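Local coordinates for cathepsin L Propeptide (Toxoplasma gondii, PDB 3F75), which is the propeptide of a cathepsin L-like protein of the papain family, a mostly helical prodomain of the I29 inhibitor type, at residues Arg44-Leu53 with Met70-Glu80. Numbering follows the deposited sequence.
With EDO (1,2-ethanediol), chain F.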
loop_
_atom_site.group_PDB
_atom_site.type_symbol
_atom_site.label_atom_id
_atom_site.label_comp_id
_atom_site.label_asym_id
_atom_site.label_seq_id
_atom_site.Cartn_x
_atom_site.Cartn_y
_atom_site.Cartn_z
ATOM N N ARG B 44 -26.973 4.026 -8.120
ATOM C CA ARG B 44 -26.027 2.899 -8.061
ATOM C C ARG B 44 -25.041 3.041 -6.891
ATOM O O ARG B 44 -24.788 2.091 -6.169
ATOM C CB ARG B 44 -25.238 2.765 -9.372
ATOM C CG ARG B 44 -24.094 1.708 -9.310
ATOM C CD ARG B 44 -23.116 1.736 -10.529
ATOM N NE ARG B 44 -22.016 0.770 -10.375
ATOM C CZ ARG B 44 -22.154 -0.560 -10.461
ATOM N NH1 ARG B 44 -21.104 -1.354 -10.292
ATOM N NH2 ARG B 44 -23.341 -1.114 -10.713
ATOM N N ARG B 45 -24.476 4.232 -6.729
ATOM C CA ARG B 45 -23.496 4.482 -5.701
ATOM C C ARG B 45 -24.132 4.453 -4.300
ATOM O O ARG B 45 -23.509 4.014 -3.343
ATOM C CB ARG B 45 -22.800 5.822 -5.958
ATOM C CG ARG B 45 -22.022 5.844 -7.245
ATOM C CD ARG B 45 -20.606 5.321 -7.091
ATOM N NE ARG B 45 -20.117 4.936 -8.409
ATOM C CZ ARG B 45 -19.573 3.771 -8.731
ATOM N NH1 ARG B 45 -19.360 2.831 -7.827
ATOM N NH2 ARG B 45 -19.223 3.556 -9.986
ATOM N N TYR B 46 -25.378 4.892 -4.195
ATOM C CA TYR B 46 -26.113 4.802 -2.942
ATOM C C TYR B 46 -26.308 3.335 -2.534
ATOM O O TYR B 46 -26.103 2.966 -1.360
ATOM C CB TYR B 46 -27.461 5.490 -3.094
ATOM C CG TYR B 46 -28.363 5.420 -1.877
ATOM C CD1 TYR B 46 -27.905 5.798 -0.629
ATOM C CD2 TYR B 46 -29.688 5.019 -1.994
ATOM C CE1 TYR B 46 -28.726 5.745 0.485
ATOM C CE2 TYR B 46 -30.518 4.973 -0.892
ATOM C CZ TYR B 46 -30.023 5.338 0.352
ATOM O OH TYR B 46 -30.825 5.305 1.465
ATOM N N ALA B 47 -26.687 2.508 -3.507
ATOM C CA ALA B 47 -26.910 1.087 -3.250
ATOM C C ALA B 47 -25.617 0.399 -2.812
ATOM O O ALA B 47 -25.625 -0.380 -1.857
ATOM C CB ALA B 47 -27.506 0.391 -4.477
ATOM N N ILE B 48 -24.509 0.709 -3.485
ATOM C CA ILE B 48 -23.195 0.142 -3.125
ATOM C C ILE B 48 -22.775 0.603 -1.733
ATOM O O ILE B 48 -22.324 -0.206 -0.911
ATOM C CB ILE B 48 -22.108 0.500 -4.156
ATOM C CG1 ILE B 48 -22.441 -0.154 -5.492
ATOM C CG2 ILE B 48 -20.703 0.050 -3.676
ATOM C CD1 ILE B 48 -21.575 0.321 -6.679
ATOM N N PHE B 49 -22.941 1.899 -1.481
ATOM C CA PHE B 49 -22.671 2.488 -0.169
ATOM C C PHE B 49 -23.449 1.800 0.954
ATOM O O PHE B 49 -22.871 1.426 1.980
ATOM C CB PHE B 49 -22.985 3.994 -0.165
ATOM C CG PHE B 49 -22.905 4.619 1.209
ATOM C CD1 PHE B 49 -21.692 5.029 1.729
ATOM C CD2 PHE B 49 -24.055 4.791 1.982
ATOM C CE1 PHE B 49 -21.616 5.590 2.994
ATOM C CE2 PHE B 49 -23.984 5.349 3.231
ATOM C CZ PHE B 49 -22.767 5.752 3.745
ATOM N N LYS B 50 -24.751 1.628 0.758
ATOM C CA LYS B 50 -25.576 0.946 1.745
ATOM C C LYS B 50 -25.068 -0.466 2.006
ATOM O O LYS B 50 -24.932 -0.878 3.155
ATOM C CB LYS B 50 -27.030 0.874 1.289
ATOM C CG LYS B 50 -27.738 2.202 1.330
ATOM C CD LYS B 50 -29.246 2.020 1.287
ATOM C CE LYS B 50 -29.754 1.594 -0.078
ATOM N NZ LYS B 50 -31.231 1.358 -0.016
ATOM N N ASN B 51 -24.778 -1.198 0.939
ATOM C CA ASN B 51 -24.268 -2.553 1.084
ATOM C C ASN B 51 -22.962 -2.605 1.867
ATOM O O ASN B 51 -22.803 -3.456 2.761
ATOM C CB ASN B 51 -24.088 -3.221 -0.277
ATOM C CG ASN B 51 -25.418 -3.672 -0.887
ATOM O OD1 ASN B 51 -26.428 -3.826 -0.186
ATOM N ND2 ASN B 51 -25.420 -3.883 -2.197
ATOM N N ASN B 52 -22.049 -1.689 1.556
ATOM C CA ASN B 52 -20.774 -1.602 2.290
ATOM C C ASN B 52 -20.960 -1.193 3.754
ATOM O O ASN B 52 -20.290 -1.717 4.653
ATOM C CB ASN B 52 -19.824 -0.608 1.630
ATOM C CG ASN B 52 -19.310 -1.073 0.290
ATOM O OD1 ASN B 52 -19.211 -2.283 0.025
ATOM N ND2 ASN B 52 -18.955 -0.105 -0.573
ATOM N N LEU B 53 -21.852 -0.242 3.986
ATOM C CA LEU B 53 -22.156 0.227 5.334
ATOM C C LEU B 53 -22.698 -0.922 6.194
ATOM O O LEU B 53 -22.287 -1.106 7.354
ATOM C CB LEU B 53 -23.157 1.391 5.276
ATOM C CG LEU B 53 -23.441 2.100 6.602
ATOM C CD1 LEU B 53 -22.149 2.691 7.174
ATOM C CD2 LEU B 53 -24.510 3.178 6.447
ATOM N N MET B 70 -15.880 2.870 7.488
ATOM C CA MET B 70 -16.173 3.574 6.243
ATOM C C MET B 70 -15.024 4.536 5.861
ATOM O O MET B 70 -14.351 5.110 6.714
ATOM C CB MET B 70 -17.507 4.339 6.387
ATOM C CG MET B 70 -17.933 5.122 5.143
ATOM S SD MET B 70 -18.259 4.089 3.706
ATOM C CE MET B 70 -19.606 3.056 4.278
ATOM N N ASN B 71 -14.786 4.696 4.565
ATOM C CA ASN B 71 -13.698 5.528 4.101
ATOM C C ASN B 71 -13.977 5.995 2.673
ATOM O O ASN B 71 -15.093 5.802 2.184
ATOM C CB ASN B 71 -12.371 4.768 4.209
ATOM C CG ASN B 71 -12.336 3.515 3.359
ATOM O OD1 ASN B 71 -12.883 3.474 2.262
ATOM N ND2 ASN B 71 -11.668 2.487 3.861
ATOM N N HIS B 72 -12.999 6.587 1.995
ATOM C CA HIS B 72 -13.290 7.184 0.665
ATOM C C HIS B 72 -13.560 6.160 -0.445
ATOM O O HIS B 72 -13.959 6.547 -1.544
ATOM C CB HIS B 72 -12.265 8.259 0.224
ATOM C CG HIS B 72 -10.880 7.750 -0.054
ATOM N ND1 HIS B 72 -9.771 8.558 0.051
ATOM C CD2 HIS B 72 -10.417 6.535 -0.426
ATOM C CE1 HIS B 72 -8.687 7.867 -0.252
ATOM N NE2 HIS B 72 -9.050 6.633 -0.537
ATOM N N PHE B 73 -13.406 4.869 -0.147
ATOM C CA PHE B 73 -13.793 3.795 -1.074
ATOM C C PHE B 73 -15.218 3.303 -0.830
ATOM O O PHE B 73 -15.641 2.301 -1.430
ATOM C CB PHE B 73 -12.870 2.590 -0.918
ATOM C CG PHE B 73 -11.417 2.915 -1.036
ATOM C CD1 PHE B 73 -10.920 3.506 -2.191
ATOM C CD2 PHE B 73 -10.532 2.566 -0.034
ATOM C CE1 PHE B 73 -9.581 3.791 -2.328
ATOM C CE2 PHE B 73 -9.158 2.841 -0.173
ATOM C CZ PHE B 73 -8.693 3.456 -1.312
ATOM N N GLY B 74 -15.962 4.009 0.024
ATOM C CA GLY B 74 -17.301 3.567 0.472
ATOM C C GLY B 74 -18.361 3.328 -0.595
ATOM O O GLY B 74 -19.294 2.557 -0.390
ATOM N N ASP B 75 -18.235 3.996 -1.730
ATOM C CA ASP B 75 -19.207 3.854 -2.822
ATOM C C ASP B 75 -18.694 3.010 -3.991
ATOM O O ASP B 75 -19.262 3.066 -5.084
ATOM C CB ASP B 75 -19.708 5.241 -3.292
ATOM C CG ASP B 75 -18.606 6.121 -3.891
ATOM O OD1 ASP B 75 -17.412 5.861 -3.650
ATOM O OD2 ASP B 75 -18.946 7.096 -4.606
ATOM N N LEU B 76 -17.675 2.171 -3.739
ATOM C CA LEU B 76 -17.119 1.272 -4.751
ATOM C C LEU B 76 -17.383 -0.187 -4.380
ATOM O O LEU B 76 -17.303 -0.575 -3.197
ATOM C CB LEU B 76 -15.607 1.450 -4.872
ATOM C CG LEU B 76 -15.091 2.869 -5.058
ATOM C CD1 LEU B 76 -13.583 2.902 -4.992
ATOM C CD2 LEU B 76 -15.596 3.471 -6.385
ATOM N N SER B 77 -17.678 -0.985 -5.397
ATOM C CA SER B 77 -17.781 -2.431 -5.254
ATOM C C SER B 77 -16.386 -3.010 -5.317
ATOM O O SER B 77 -15.435 -2.319 -5.718
ATOM C CB SER B 77 -18.599 -2.998 -6.402
ATOM O OG SER B 77 -17.905 -2.821 -7.636
ATOM N N ARG B 78 -16.259 -4.282 -4.955
ATOM C CA ARG B 78 -14.969 -4.953 -5.010
ATOM C C ARG B 78 -14.350 -4.885 -6.408
ATOM O O ARG B 78 -13.161 -4.606 -6.549
ATOM C CB ARG B 78 -15.090 -6.405 -4.564
ATOM C CG ARG B 78 -13.823 -7.206 -4.800
ATOM C CD ARG B 78 -13.788 -8.476 -3.984
ATOM N NE ARG B 78 -12.632 -9.300 -4.333
ATOM C CZ ARG B 78 -12.402 -10.525 -3.851
ATOM N NH1 ARG B 78 -13.254 -11.091 -2.995
ATOM N NH2 ARG B 78 -11.325 -11.204 -4.247
ATOM N N ASP B 79 -15.152 -5.127 -7.436
ATOM C CA ASP B 79 -14.642 -5.106 -8.815
ATOM C C ASP B 79 -14.081 -3.739 -9.199
ATOM O O ASP B 79 -13.015 -3.647 -9.809
ATOM C CB ASP B 79 -15.745 -5.488 -9.802
ATOM C CG ASP B 79 -15.979 -6.994 -9.899
ATOM O OD1 ASP B 79 -15.114 -7.817 -9.512
ATOM O OD2 ASP B 79 -17.047 -7.363 -10.420
ATOM N N GLU B 80 -14.802 -2.676 -8.844
ATOM C CA GLU B 80 -14.360 -1.319 -9.164
ATOM C C GLU B 80 -13.092 -0.957 -8.389
ATOM O O GLU B 80 -12.152 -0.373 -8.929
ATOM C CB GLU B 80 -15.471 -0.318 -8.878
ATOM C CG GLU B 80 -16.661 -0.499 -9.807
ATOM C CD GLU B 80 -17.921 0.220 -9.334
ATOM O OE1 GLU B 80 -18.086 0.470 -8.124
ATOM O OE2 GLU B 80 -18.768 0.537 -10.187
HETATM C C1 EDO F . -15.429 8.570 -7.558
HETATM O O1 EDO F . -14.915 9.280 -6.413
HETATM C C2 EDO F . -16.551 7.615 -7.151
HETATM O O2 EDO F . -17.415 8.283 -6.228
#
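The backbones of helical Arg-44 to Leu-53 and of Met-70 to Glu-80 come closest where Phe-49 CA lies 4.6 Å from Asp-75 CA, in the I29 propeptide inhibitor fold. Overlapping type I turns, Asn-71 to Gly-74 and Phe-73 to Leu-76, lay Met-70 to Glu-80 against helix 39-60 before helix 78-84 starts. Asn-52 fastens these turns: its ND2 donates to Gly-74 O at 2.7 Å and to Leu-76 O at 3.1 Å. Both acceptors lie near the amide plane, although the nitrogen stands above each carbonyl plane, and two bonds in directions set by the amide fix its rotation. Leu-76 O also accepts a hydrogen bond from a polar side chain of the other protein's chain, so this anchored loop takes part in the interface.

Ile-48 lays CG2 on the backbone of Leu-76, 3.4 Å from its C atom. One residue further along the helix, Phe-49 CE1 meets Met-70 CE at 3.5 Å; Met-70, its chain folded at chi2 and chi3, brings its sulfur obliquely to the ring in a Met-aromatic contact. Phe-25 and Phe-28 of helix 18-32 also meet this ring, joining helix 39-60 to helix 18-32 through a cluster of phenylalanine rings.

At the other end, Arg-45 grips the Glu-80 carboxylate end-on, NH1 to OE1 and NH2 to OE2, with the two planes 44° apart. NH1 also donates to Asp-75 O at 2.8 Å, in the carbonyl plane, while NE pairs with Glu-41. Arg-44 adds NE and NH1, both to Glu-80 OE2. These charges would favour an ionised carboxylate. Ser-77 and Glu-80 form a capping box: Glu-80 N gives a weak bond to Ser-77 OG at the N-cap of helix 78-84, and Ser-77 N donates to Glu-80 OE1 at 3.1 Å, nearly straight at 174°, from the face of the carboxylate opposite Arg-45 NH1.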